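Local coordinates for retinol dehydratase (PDB 1FMJ), which catalyses the dehydration of retinol, probably through the sulfotransferase chemistry of its family, and here holds retinol and adenosine-3',5'-diphosphate, at residues E115-Y120 with R134-L139; G108-D113 with L221-P226; K41-Y46 with P166-P171. All coordinates share one frame; numbering follows the deposited sequence.

Contact 1. Residues E115-Y120 with R134-L139. With CA (calcium ion), chain F; RTL (retinol), chain H.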
loop_
_atom_site.group_PDB
_atom_site.type_symbol
_atom_site.label_atom_id
_atom_site.label_comp_id
_atom_site.label_asym_id
_atom_site.label_seq_id
_atom_site.Cartn_x
_atom_site.Cartn_y
_atom_site.Cartn_z
ATOM N N GLU A 115 5.452 9.172 20.641
ATOM C CA GLU A 115 6.575 9.458 21.524
ATOM C C GLU A 115 7.594 10.378 20.851
ATOM O O GLU A 115 8.400 11.024 21.524
ATOM C CB GLU A 115 7.242 8.137 21.937
ATOM C CG GLU A 115 8.255 8.253 23.076
ATOM C CD GLU A 115 8.721 6.894 23.606
ATOM O OE1 GLU A 115 9.558 6.875 24.531
ATOM O OE2 GLU A 115 8.253 5.849 23.103
ATOM N N LYS A 116 7.554 10.456 19.524
ATOM C CA LYS A 116 8.506 11.291 18.797
ATOM C C LYS A 116 7.845 12.429 18.025
ATOM O O LYS A 116 8.404 12.947 17.056
ATOM C CB LYS A 116 9.311 10.418 17.838
ATOM C CG LYS A 116 9.963 9.236 18.512
ATOM C CD LYS A 116 10.772 8.405 17.533
ATOM C CE LYS A 116 11.364 7.192 18.235
ATOM N NZ LYS A 116 12.270 6.412 17.350
ATOM N N GLN A 117 6.660 12.824 18.469
ATOM C CA GLN A 117 5.914 13.883 17.810
ATOM C C GLN A 117 6.748 15.113 17.451
ATOM O O GLN A 117 6.581 15.685 16.381
ATOM C CB GLN A 117 4.722 14.299 18.676
ATOM C CG GLN A 117 3.970 15.511 18.138
ATOM C CD GLN A 117 2.706 15.822 18.914
ATOM O OE1 GLN A 117 2.161 16.921 18.818
ATOM N NE2 GLN A 117 2.225 14.850 19.680
ATOM N N GLU A 118 7.651 15.513 18.337
ATOM C CA GLU A 118 8.476 16.696 18.088
ATOM C C GLU A 118 9.480 16.539 16.954
ATOM O O GLU A 118 9.875 17.522 16.333
ATOM C CB GLU A 118 9.243 17.103 19.360
ATOM C CG GLU A 118 8.380 17.523 20.546
ATOM C CD GLU A 118 7.865 16.350 21.367
ATOM O OE1 GLU A 118 7.261 16.600 22.432
ATOM O OE2 GLU A 118 8.064 15.184 20.958
ATOM N N GLU A 119 9.879 15.301 16.686
ATOM C CA GLU A 119 10.868 15.000 15.654
ATOM C C GLU A 119 10.402 14.993 14.198
ATOM O O GLU A 119 11.222 15.119 13.286
ATOM C CB GLU A 119 11.505 13.650 15.960
ATOM C CG GLU A 119 12.158 13.585 17.328
ATOM C CD GLU A 119 12.565 12.184 17.700
ATOM O OE1 GLU A 119 13.162 11.496 16.847
ATOM O OE2 GLU A 119 12.297 11.767 18.846
ATOM N N TYR A 120 9.102 14.870 13.966
ATOM C CA TYR A 120 8.610 14.790 12.596
ATOM C C TYR A 120 8.599 16.030 11.724
ATOM O O TYR A 120 8.839 15.931 10.517
ATOM C CB TYR A 120 7.221 14.163 12.586
ATOM C CG TYR A 120 7.230 12.740 13.070
ATOM C CD1 TYR A 120 6.862 12.427 14.375
ATOM C CD2 TYR A 120 7.612 11.706 12.228
ATOM C CE1 TYR A 120 6.870 11.112 14.827
ATOM C CE2 TYR A 120 7.624 10.390 12.665
ATOM C CZ TYR A 120 7.250 10.100 13.965
ATOM O OH TYR A 120 7.234 8.803 14.397
ATOM N N ARG A 134 -4.351 21.466 10.887
ATOM C CA ARG A 134 -4.556 20.252 10.109
ATOM C C ARG A 134 -3.443 19.243 10.370
ATOM O O ARG A 134 -3.693 18.041 10.492
ATOM C CB ARG A 134 -4.613 20.579 8.619
ATOM C CG ARG A 134 -5.728 21.526 8.234
ATOM C CD ARG A 134 -5.776 21.670 6.726
ATOM N NE ARG A 134 -6.090 20.397 6.084
ATOM C CZ ARG A 134 -5.942 20.156 4.785
ATOM N NH1 ARG A 134 -5.477 21.103 3.977
ATOM N NH2 ARG A 134 -6.262 18.964 4.289
ATOM N N TYR A 135 -2.216 19.738 10.459
ATOM C CA TYR A 135 -1.065 18.881 10.709
ATOM C C TYR A 135 -1.267 18.074 11.987
ATOM O O TYR A 135 -1.046 16.865 12.010
ATOM C CB TYR A 135 0.195 19.736 10.831
ATOM C CG TYR A 135 1.444 18.951 11.145
ATOM C CD1 TYR A 135 2.000 18.084 10.208
ATOM C CD2 TYR A 135 2.073 19.077 12.380
ATOM C CE1 TYR A 135 3.151 17.366 10.491
ATOM C CE2 TYR A 135 3.225 18.363 12.674
ATOM C CZ TYR A 135 3.759 17.511 11.725
ATOM O OH TYR A 135 4.910 16.815 12.009
ATOM N N LEU A 136 -1.690 18.755 13.047
ATOM C CA LEU A 136 -1.925 18.116 14.334
ATOM C C LEU A 136 -3.121 17.170 14.274
ATOM O O LEU A 136 -3.129 16.137 14.937
ATOM C CB LEU A 136 -2.150 19.180 15.415
ATOM C CG LEU A 136 -0.963 20.109 15.664
ATOM C CD1 LEU A 136 -1.361 21.196 16.649
ATOM C CD2 LEU A 136 0.217 19.299 16.193
ATOM N N GLY A 137 -4.139 17.539 13.496
ATOM C CA GLY A 137 -5.303 16.681 13.358
ATOM C C GLY A 137 -4.867 15.405 12.657
ATOM O O GLY A 137 -5.394 14.328 12.905
ATOM N N LEU A 138 -3.874 15.537 11.784
ATOM C CA LEU A 138 -3.330 14.408 11.037
ATOM C C LEU A 138 -2.574 13.484 11.992
ATOM O O LEU A 138 -2.703 12.258 11.931
ATOM C CB LEU A 138 -2.388 14.928 9.952
ATOM C CG LEU A 138 -2.308 14.206 8.611
ATOM C CD1 LEU A 138 -3.680 13.667 8.203
ATOM C CD2 LEU A 138 -1.786 15.204 7.568
ATOM N N LEU A 139 -1.782 14.078 12.874
ATOM C CA LEU A 139 -1.024 13.300 13.838
ATOM C C LEU A 139 -1.936 12.557 14.808
ATOM O O LEU A 139 -1.643 11.433 15.195
ATOM C CB LEU A 139 -0.071 14.203 14.627
ATOM C CG LEU A 139 0.995 14.940 13.816
ATOM C CD1 LEU A 139 1.981 15.611 14.756
ATOM C CD2 LEU A 139 1.721 13.969 12.920
HETATM CA CA CA F . 10.273 19.939 16.189
HETATM C C1 RTL H . 4.365 11.902 7.828
HETATM C C2 RTL H . 5.315 12.057 9.059
HETATM C C3 RTL H . 4.594 11.898 10.392
HETATM C C4 RTL H . 3.137 11.674 10.788
HETATM C C5 RTL H . 2.366 11.565 9.470
HETATM C C6 RTL H . 2.845 11.649 8.153
HETATM C C7 RTL H . 1.964 11.508 6.963
HETATM C C8 RTL H . 1.575 10.310 6.434
HETATM C C9 RTL H . 0.708 10.160 5.258
HETATM C C10 RTL H . 0.405 8.875 4.847
HETATM C C11 RTL H . -0.426 8.403 3.717
HETATM C C12 RTL H . 0.215 7.427 2.991
HETATM C C13 RTL H . -0.104 6.613 1.800
HETATM C C14 RTL H . 0.569 5.649 1.103
HETATM C C15 RTL H . 0.339 4.235 1.441
HETATM O O1 RTL H . -0.703 3.701 0.741
HETATM C C16 RTL H . 5.058 10.728 7.107
HETATM C C17 RTL H . 4.641 13.187 7.031
HETATM C C18 RTL H . 0.873 11.363 9.772
HETATM C C19 RTL H . 0.175 11.411 4.533
HETATM C C20 RTL H . -1.510 7.038 1.344
#
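Gln117 is where residues 115-120 first reach the helix. Its CG, set opposite the backbone N (chi1 174°), rests 3.9 Å from Leu139 CD1. The chain then runs on extended, at about a right angle to the Leu136 side chain, and Gln117 OE1 lies 4.0 Å from Leu136 CD2, an ordinary van der Waals approach. At Glu118 CB points away from the helix and the backbone does the work: Glu118 O binds the calcium ion at 2.5 Å, alongside OD1 of Asn121 and OD1 of Asp122.

Tyr120 forms the buried end. Its CB touches Tyr135 OH at 3.6 Å, but the ring leads away from the helix to retinol, and Tyr120 CD2 comes within 3.5 Å of retinol C3 on an oblique approach. Tyr120 OH is hydrogen-bonded with Thr33 OG1 and accepts from Asp113 N. From the helix, Leu139 lays its CG over the rim of one face of the Tyr135 ring and sends CD2 to retinol C4, at 3.4 Å. Tyr120 and Leu139 thus both meet the six-membered ring of the ligand: this is a wall of the retinol pocket with a calcium-binding turn beside it, probably part of the helical lid of this sulfotransferase-like enzyme.

Contact 2. Residues G108-D113 with L221-P226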
loop_
_atom_site.group_PDB
_atom_site.type_symbol
_atom_site.label_atom_id
_atom_site.label_comp_id
_atom_site.label_asym_id
_atom_site.label_seq_id
_atom_site.Cartn_x
_atom_site.Cartn_y
_atom_site.Cartn_z
ATOM N N GLY A 108 -2.112 2.195 8.328
ATOM C CA GLY A 108 -1.605 3.550 8.181
ATOM C C GLY A 108 -0.978 4.144 9.439
ATOM O O GLY A 108 0.044 4.833 9.387
ATOM N N PHE A 109 -1.582 3.872 10.586
ATOM C CA PHE A 109 -1.088 4.417 11.842
ATOM C C PHE A 109 0.368 4.114 12.155
ATOM O O PHE A 109 1.076 4.971 12.669
ATOM C CB PHE A 109 -1.928 3.889 12.993
ATOM C CG PHE A 109 -1.630 2.465 13.337
ATOM C CD1 PHE A 109 -0.769 2.157 14.386
ATOM C CD2 PHE A 109 -2.168 1.432 12.585
ATOM C CE1 PHE A 109 -0.451 0.838 14.676
ATOM C CE2 PHE A 109 -1.852 0.107 12.869
ATOM C CZ PHE A 109 -0.990 -0.187 13.919
ATOM N N MET A 110 0.818 2.901 11.840
ATOM C CA MET A 110 2.183 2.482 12.190
ATOM C C MET A 110 3.350 3.392 11.813
ATOM O O MET A 110 4.406 3.341 12.451
ATOM C CB MET A 110 2.462 1.066 11.664
ATOM C CG MET A 110 2.974 0.986 10.228
ATOM S SD MET A 110 3.649 -0.658 9.860
ATOM C CE MET A 110 3.637 -0.657 8.043
ATOM N N ILE A 111 3.181 4.233 10.801
ATOM C CA ILE A 111 4.287 5.093 10.397
ATOM C C ILE A 111 4.510 6.223 11.391
ATOM O O ILE A 111 5.523 6.918 11.340
ATOM C CB ILE A 111 4.049 5.686 8.986
ATOM C CG1 ILE A 111 5.338 6.310 8.455
ATOM C CG2 ILE A 111 2.934 6.710 9.027
ATOM C CD1 ILE A 111 5.285 6.641 6.973
ATOM N N TYR A 112 3.573 6.387 12.315
ATOM C CA TYR A 112 3.671 7.459 13.306
ATOM C C TYR A 112 3.927 6.975 14.725
ATOM O O TYR A 112 3.245 6.088 15.213
ATOM C CB TYR A 112 2.390 8.293 13.292
ATOM C CG TYR A 112 2.395 9.444 14.282
ATOM C CD1 TYR A 112 3.340 10.467 14.181
ATOM C CD2 TYR A 112 1.435 9.526 15.296
ATOM C CE1 TYR A 112 3.331 11.548 15.060
ATOM C CE2 TYR A 112 1.419 10.603 16.188
ATOM C CZ TYR A 112 2.372 11.609 16.061
ATOM O OH TYR A 112 2.387 12.670 16.930
ATOM N N ASP A 113 4.900 7.593 15.387
ATOM C CA ASP A 113 5.263 7.257 16.763
ATOM C C ASP A 113 5.013 8.489 17.647
ATOM O O ASP A 113 5.833 9.400 17.686
ATOM C CB ASP A 113 6.742 6.869 16.802
ATOM C CG ASP A 113 7.184 6.339 18.150
ATOM O OD1 ASP A 113 8.303 5.792 18.212
ATOM O OD2 ASP A 113 6.432 6.469 19.140
ATOM N N LEU A 221 14.600 -4.970 3.292
ATOM C CA LEU A 221 14.856 -3.999 4.351
ATOM C C LEU A 221 14.019 -2.727 4.231
ATOM O O LEU A 221 14.312 -1.713 4.864
ATOM C CB LEU A 221 16.353 -3.668 4.416
ATOM C CG LEU A 221 17.155 -4.846 4.990
ATOM C CD1 LEU A 221 18.644 -4.565 4.949
ATOM C CD2 LEU A 221 16.689 -5.114 6.418
ATOM N N TYR A 222 12.991 -2.765 3.395
ATOM C CA TYR A 222 12.110 -1.612 3.296
ATOM C C TYR A 222 10.758 -2.021 3.857
ATOM O O TYR A 222 10.500 -3.205 4.103
ATOM C CB TYR A 222 11.951 -1.098 1.862
ATOM C CG TYR A 222 11.209 0.230 1.820
ATOM C CD1 TYR A 222 11.719 1.360 2.467
ATOM C CD2 TYR A 222 9.969 0.334 1.202
ATOM C CE1 TYR A 222 10.992 2.566 2.498
ATOM C CE2 TYR A 222 9.241 1.517 1.226
ATOM C CZ TYR A 222 9.749 2.627 1.874
ATOM O OH TYR A 222 9.005 3.778 1.910
ATOM N N THR A 223 9.909 -1.029 4.069
ATOM C CA THR A 223 8.580 -1.220 4.640
ATOM C C THR A 223 7.758 -2.384 4.075
ATOM O O THR A 223 7.498 -2.471 2.879
ATOM C CB THR A 223 7.762 0.090 4.525
ATOM O OG1 THR A 223 8.554 1.180 5.025
ATOM C CG2 THR A 223 6.469 -0.003 5.341
ATOM N N LEU A 224 7.364 -3.270 4.985
ATOM C CA LEU A 224 6.560 -4.455 4.710
ATOM C C LEU A 224 7.099 -5.513 3.754
ATOM O O LEU A 224 6.349 -6.377 3.297
ATOM C CB LEU A 224 5.129 -4.042 4.332
ATOM C CG LEU A 224 4.370 -3.452 5.536
ATOM C CD1 LEU A 224 2.997 -2.997 5.119
ATOM C CD2 LEU A 224 4.256 -4.498 6.655
ATOM N N THR A 225 8.397 -5.451 3.454
ATOM C CA THR A 225 9.035 -6.480 2.637
ATOM C C THR A 225 9.353 -7.540 3.715
ATOM O O THR A 225 9.142 -7.282 4.905
ATOM C CB THR A 225 10.362 -5.977 2.002
ATOM O OG1 THR A 225 11.251 -5.522 3.033
ATOM C CG2 THR A 225 10.087 -4.836 1.017
ATOM N N PRO A 226 9.884 -8.721 3.338
ATOM C CA PRO A 226 10.270 -9.250 2.024
ATOM C C PRO A 226 9.141 -9.147 1.010
ATOM O O PRO A 226 8.042 -9.625 1.252
ATOM C CB PRO A 226 10.627 -10.705 2.328
ATOM C CG PRO A 226 11.100 -10.653 3.754
ATOM C CD PRO A 226 10.067 -9.754 4.376
#
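Met110 starts from the crowded position, CG lying between the backbone N and the carbonyl carbon (chi1 87°), and then runs out fully extended, which carries its methyl group to the turn at 222-225. There Met110 CE settles against the fork of Leu224, 3.8 Å from Leu224 CD1 and 4.1 Å from Leu224 CD2, with the two side chains meeting at a slant. Thr223 adds the second wall. With OG1 turned beside the backbone N (chi1 -50°), Thr223 CG2 is left opposite that N and approaches Met110 CE to 4.0 Å. One methyl therefore makes the whole contact, all of it apolar and buried.

The same torsion sends the hydroxyl of Thr223 the other way: OG1 sits 3.6 Å above the ring plane of Tyr222, over its centre, and is hydrogen-bonded to Tyr35 OH. The polar and apolar branches of this threonine are thus used separately.

Both backbones hold these groups in place locally. On the methionine side, a short 3-10 segment is closed by Tyr112 N to Phe109 O at 2.9 Å, and Met110 CB lies over the centre of the Phe109 ring. On the other side, Thr225 N reaches Tyr222 O at 3.1 Å across the turn, and Leu224 takes up a positive phi of 60°. Tyr46 of strand 43-46 also touches Met110 and Thr223, and Val45 touches Leu224, so the methionine is packed into a larger apolar cluster. Further along 108-113, Tyr112 lines the retinol pocket.

The second partner is a type II beta turn, with Thr223 and Leu224 at its two central positions, followed by a cis peptide before Pro226, which is the N-cap residue of helix 227-235.

Contact 3. Residues K41-Y46 with P166-P171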
loop_
_atom_site.group_PDB
_atom_site.type_symbol
_atom_site.label_atom_id
_atom_site.label_comp_id
_atom_site.label_asym_id
_atom_site.label_seq_id
_atom_site.Cartn_x
_atom_site.Cartn_y
_atom_site.Cartn_z
ATOM N N LYS A 41 9.245 -14.693 8.942
ATOM C CA LYS A 41 9.621 -14.153 7.641
ATOM C C LYS A 41 10.298 -12.781 7.780
ATOM O O LYS A 41 10.827 -12.236 6.815
ATOM C CB LYS A 41 8.389 -14.050 6.744
ATOM C CG LYS A 41 7.759 -15.394 6.438
ATOM C CD LYS A 41 6.460 -15.250 5.651
ATOM C CE LYS A 41 5.809 -16.610 5.428
ATOM N NZ LYS A 41 4.584 -16.543 4.570
ATOM N N GLY A 42 10.285 -12.230 8.989
ATOM C CA GLY A 42 10.918 -10.941 9.223
ATOM C C GLY A 42 10.344 -9.783 8.421
ATOM O O GLY A 42 11.085 -9.030 7.789
ATOM N N TYR A 43 9.024 -9.636 8.442
ATOM C CA TYR A 43 8.380 -8.544 7.724
ATOM C C TYR A 43 8.770 -7.229 8.379
ATOM O O TYR A 43 8.664 -7.065 9.599
ATOM C CB TYR A 43 6.850 -8.691 7.742
ATOM C CG TYR A 43 6.299 -9.719 6.767
ATOM C CD1 TYR A 43 5.668 -10.874 7.224
ATOM C CD2 TYR A 43 6.379 -9.517 5.386
ATOM C CE1 TYR A 43 5.119 -11.809 6.330
ATOM C CE2 TYR A 43 5.837 -10.443 4.484
ATOM C CZ TYR A 43 5.210 -11.583 4.967
ATOM O OH TYR A 43 4.682 -12.503 4.097
ATOM N N MET A 44 9.246 -6.295 7.560
ATOM C CA MET A 44 9.645 -4.992 8.049
ATOM C C MET A 44 8.425 -4.170 8.473
ATOM O O MET A 44 7.620 -3.765 7.633
ATOM C CB MET A 44 10.416 -4.250 6.955
ATOM C CG MET A 44 11.829 -4.755 6.723
ATOM S SD MET A 44 12.899 -4.428 8.132
ATOM C CE MET A 44 13.542 -2.795 7.713
ATOM N N VAL A 45 8.276 -3.928 9.773
ATOM C CA VAL A 45 7.152 -3.125 10.233
ATOM C C VAL A 45 7.631 -1.984 11.107
ATOM O O VAL A 45 8.573 -2.133 11.894
ATOM C CB VAL A 45 6.088 -3.971 11.016
ATOM C CG1 VAL A 45 5.565 -5.101 10.135
ATOM C CG2 VAL A 45 6.677 -4.530 12.293
ATOM N N TYR A 46 7.000 -0.825 10.943
ATOM C CA TYR A 46 7.351 0.335 11.747
ATOM C C TYR A 46 7.070 -0.061 13.195
ATOM O O TYR A 46 6.017 -0.623 13.492
ATOM C CB TYR A 46 6.503 1.541 11.331
ATOM C CG TYR A 46 7.039 2.260 10.106
ATOM C CD1 TYR A 46 6.313 2.298 8.918
ATOM C CD2 TYR A 46 8.269 2.907 10.147
ATOM C CE1 TYR A 46 6.803 2.969 7.797
ATOM C CE2 TYR A 46 8.766 3.583 9.039
ATOM C CZ TYR A 46 8.029 3.610 7.869
ATOM O OH TYR A 46 8.519 4.291 6.785
ATOM N N PRO A 166 0.536 -8.252 4.957
ATOM C CA PRO A 166 0.487 -9.576 4.336
ATOM C C PRO A 166 -0.547 -10.380 5.127
ATOM O O PRO A 166 -0.806 -10.080 6.296
ATOM C CB PRO A 166 1.919 -10.094 4.513
ATOM C CG PRO A 166 2.366 -9.428 5.765
ATOM C CD PRO A 166 1.847 -8.018 5.589
ATOM N N LEU A 167 -1.149 -11.378 4.493
ATOM C CA LEU A 167 -2.174 -12.179 5.148
ATOM C C LEU A 167 -1.800 -12.788 6.498
ATOM O O LEU A 167 -2.653 -12.889 7.374
ATOM C CB LEU A 167 -2.658 -13.291 4.204
ATOM C CG LEU A 167 -3.291 -12.845 2.876
ATOM C CD1 LEU A 167 -3.797 -14.069 2.109
ATOM C CD2 LEU A 167 -4.446 -11.872 3.138
ATOM N N SER A 168 -0.539 -13.178 6.680
ATOM C CA SER A 168 -0.112 -13.804 7.933
ATOM C C SER A 168 -0.198 -12.928 9.182
ATOM O O SER A 168 -0.131 -13.437 10.307
ATOM C CB SER A 168 1.309 -14.353 7.788
ATOM O OG SER A 168 2.228 -13.319 7.528
ATOM N N LEU A 169 -0.335 -11.616 9.003
ATOM C CA LEU A 169 -0.451 -10.722 10.151
ATOM C C LEU A 169 -1.916 -10.411 10.429
ATOM O O LEU A 169 -2.256 -9.751 11.405
ATOM C CB LEU A 169 0.327 -9.422 9.909
ATOM C CG LEU A 169 1.833 -9.643 9.728
ATOM C CD1 LEU A 169 2.561 -8.310 9.614
ATOM C CD2 LEU A 169 2.359 -10.446 10.917
ATOM N N MET A 170 -2.792 -10.885 9.557
ATOM C CA MET A 170 -4.216 -10.651 9.744
ATOM C C MET A 170 -4.861 -11.972 10.135
ATOM O O MET A 170 -4.240 -13.028 10.006
ATOM C CB MET A 170 -4.831 -10.066 8.469
ATOM C CG MET A 170 -4.296 -8.661 8.158
ATOM S SD MET A 170 -5.113 -7.800 6.798
ATOM C CE MET A 170 -4.704 -8.872 5.415
ATOM N N PRO A 171 -6.106 -11.930 10.633
ATOM C CA PRO A 171 -6.825 -13.135 11.053
ATOM C C PRO A 171 -6.756 -14.306 10.093
ATOM O O PRO A 171 -7.131 -14.186 8.926
ATOM C CB PRO A 171 -8.255 -12.632 11.240
ATOM C CG PRO A 171 -8.041 -11.250 11.750
ATOM C CD PRO A 171 -6.938 -10.731 10.839
#
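Pro166 turns its CB-CG edge to one face of the Tyr43 ring. Its CG sits over the centre of that face, 3.6 Å from the centroid of the Tyr43 ring and only 10° off the ring normal, a well-formed CH-pi contact. Pro166 CB is displaced toward the hydroxyl end, 3.6 Å from Tyr43 CZ. Ser168 approaches the same ring obliquely, with its OG 3.5 Å from Tyr43 CE1. Further along the strand, Val45 CG1 and Leu169 CD1 meet more loosely at 4.4 Å.

The next shell sets the pieces in position. Tyr43 places CG opposite its carbonyl carbon (chi1 -78°), and the ring reaches out from a G1 beta bulge that Gly42 and Tyr43 form facing Leu38. Residues 167-169 make a 3-10 turn, in which Leu169 N bonds to Pro166 O at 3.1 Å. Glu233 of helix 227-235 joins both sides: its OE2 takes the Tyr43 hydroxyl and a salt bridge from Lys41 NZ, while its OE1 takes Ser168 N.

The carboxylate thereby fixes the hydroxyl end of the ring whose face the proline covers. Hydrogen bonding to that carboxylate would probably enrich the ring's pi electrons, which would suit the slightly positive C-H groups of Pro166.

Overall arrangement
From the N terminus, residues 41-46 come first, on the edge strand of the small antiparallel sheet; contact 3 ties them to the loop after strand 160-163 of the parallel sheet, closing a loop of 119 intervening residues. Residues 108-113 follow, and contact 2 joins them to the turn before helix 227-235, closing one of 107. Since 166-171 falls between these two segments, contacts 2 and 3 cross. Contact 1 joins the loop after strand 104-105 to helix 132-142, and its 13-residue loop lies within both longer ones. Backbone bonds of Leu224 and Thr225 to Met44 connect contacts 2 and 3, centres about 10 Å apart. Tyr120 and Leu139, packed on Tyr112, link contact 1 to contact 2, about 17 Å between centres.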